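Local coordinates for mitochondrial ubiquitin ligase activator of NFKB 1 (Homo sapiens, PDB 6M2D), which acts as a RING-type E3 ligase of the outer mitochondrial membrane, passing ubiquitin from an E2 conjugating enzyme to substrate proteins such as AKT1, at residues 39-42 and 43-46. Sequence-based numbering, arbitrary orientation.
With ZN (zinc ion), chain H; SO4 (sulfate ion), chain J.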
loop_
_atom_site.group_PDB
_atom_site.type_symbol
_atom_site.label_atom_id
_atom_site.label_comp_id
_atom_site.label_asym_id
_atom_site.label_seq_id
_atom_site.Cartn_x
_atom_site.Cartn_y
_atom_site.Cartn_z
ATOM N N LYS A 39 -1.197 10.570 -5.128
ATOM C CA LYS A 39 -1.333 9.289 -4.446
ATOM C C LYS A 39 -1.242 9.463 -2.935
ATOM O O LYS A 39 -0.288 10.048 -2.413
ATOM C CB LYS A 39 -0.265 8.320 -4.951
ATOM C CG LYS A 39 -0.468 7.917 -6.412
ATOM C CD LYS A 39 0.516 6.854 -6.835
ATOM C CE LYS A 39 0.431 6.553 -8.322
ATOM N NZ LYS A 39 -0.828 5.866 -8.682
ATOM N N LYS A 40 -2.251 8.959 -2.230
ATOM C CA LYS A 40 -2.328 9.078 -0.784
ATOM C C LYS A 40 -2.514 7.700 -0.167
ATOM O O LYS A 40 -3.148 6.817 -0.755
ATOM C CB LYS A 40 -3.478 10.014 -0.356
ATOM C CG LYS A 40 -3.387 11.399 -0.981
ATOM C CD LYS A 40 -4.323 12.405 -0.334
ATOM C CE LYS A 40 -4.112 13.785 -0.956
ATOM N NZ LYS A 40 -5.024 14.820 -0.400
ATOM N N CYS A 41 -1.959 7.530 1.029
ATOM C CA CYS A 41 -2.032 6.245 1.709
ATOM C C CYS A 41 -3.476 5.915 2.062
ATOM O O CYS A 41 -4.172 6.750 2.664
ATOM C CB CYS A 41 -1.176 6.266 2.975
ATOM S SG CYS A 41 -1.375 4.805 4.021
ATOM N N PRO A 42 -3.975 4.724 1.711
ATOM C CA PRO A 42 -5.354 4.369 2.084
ATOM C C PRO A 42 -5.611 4.403 3.585
ATOM O O PRO A 42 -6.756 4.618 3.999
ATOM C CB PRO A 42 -5.519 2.954 1.512
ATOM C CG PRO A 42 -4.528 2.898 0.367
ATOM C CD PRO A 42 -3.356 3.732 0.813
ATOM N N ILE A 43 -4.579 4.222 4.412
ATOM C CA ILE A 43 -4.781 4.146 5.860
ATOM C C ILE A 43 -4.828 5.531 6.477
ATOM O O ILE A 43 -5.761 5.869 7.214
ATOM C CB ILE A 43 -3.679 3.305 6.527
ATOM C CG1 ILE A 43 -3.675 1.881 5.976
ATOM C CG2 ILE A 43 -3.868 3.323 8.044
ATOM C CD1 ILE A 43 -4.977 1.183 6.153
ATOM N N CYS A 44 -3.808 6.340 6.222
ATOM C CA CYS A 44 -3.643 7.591 6.940
ATOM C C CYS A 44 -3.846 8.817 6.069
ATOM O O CYS A 44 -3.892 9.929 6.607
ATOM C CB CYS A 44 -2.253 7.634 7.599
ATOM S SG CYS A 44 -0.915 7.884 6.446
ATOM N N ARG A 45 -3.988 8.637 4.755
ATOM C CA ARG A 45 -4.229 9.673 3.747
ATOM C C ARG A 45 -3.038 10.596 3.526
ATOM O O ARG A 45 -3.178 11.621 2.846
ATOM C CB ARG A 45 -5.470 10.524 4.056
ATOM C CG ARG A 45 -6.742 9.741 4.306
ATOM C CD ARG A 45 -7.215 8.968 3.082
ATOM N NE ARG A 45 -7.580 9.832 1.961
ATOM C CZ ARG A 45 -7.615 9.425 0.695
ATOM N NH1 ARG A 45 -7.320 8.166 0.390
ATOM N NH2 ARG A 45 -7.940 10.274 -0.268
ATOM N N GLN A 46 -1.869 10.270 4.063
ATOM C CA GLN A 46 -0.675 11.037 3.742
ATOM C C GLN A 46 -0.237 10.769 2.313
ATOM O O GLN A 46 -0.436 9.678 1.770
ATOM C CB GLN A 46 0.474 10.671 4.677
ATOM C CG GLN A 46 0.688 11.627 5.816
ATOM C CD GLN A 46 1.809 11.159 6.710
ATOM O OE1 GLN A 46 1.579 10.435 7.683
ATOM N NE2 GLN A 46 3.037 11.548 6.373
HETATM ZN ZN ZN H . -0.149 5.677 5.769
HETATM S S SO4 J . -8.701 13.926 -0.156
HETATM O O1 SO4 J . -9.482 13.056 0.728
HETATM O O2 SO4 J . -7.475 13.245 -0.578
HETATM O O3 SO4 J . -9.488 14.251 -1.348
HETATM O O4 SO4 J . -8.363 15.151 0.573
HETATM O O HOH W 1 -6.115 6.430 -1.023
#
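Cys41 SG is gripped by three groups: it binds the zinc ion at 2.3 Å and, from another side, accepts weak hydrogen bonds from two neighbouring amides, Ile43 N at 3.3 Å and Cys44 N. With its SG anti to the backbone N (chi1 172°), Cys41 turns the thiolate into the bend, where those two amides converge. Cys44 SG supplies a second zinc ligand at 2.4 Å and in turn receives the amide of Gln46. The backbone ties the turn shut: Cys41 N donates to Gln46 O at 2.7 Å, nearly straight, and Arg45 N returns a more bent bond to Cys41 O at 2.8 Å. On the outer side, Lys40 CB sits over the centre of one guanidinium face of Arg45, with CD over the same face. Lys40 NZ (2.9 Å) and Arg45 NH2 (3.0 Å) share O2 of a sulfate, probably from the crystallisation liquor, at the guanidinium edge. Cutting Lys40 back to an alanine would keep CB there but is likely to lose the CD contact and the amine sharing the sulfate. Cys22 and His24 complete the site; the Cys-Pro-Ile-Cys turn is a rubredoxin-type knuckle, supplying one ligand pair of the second zinc site in the cross-braced RING finger.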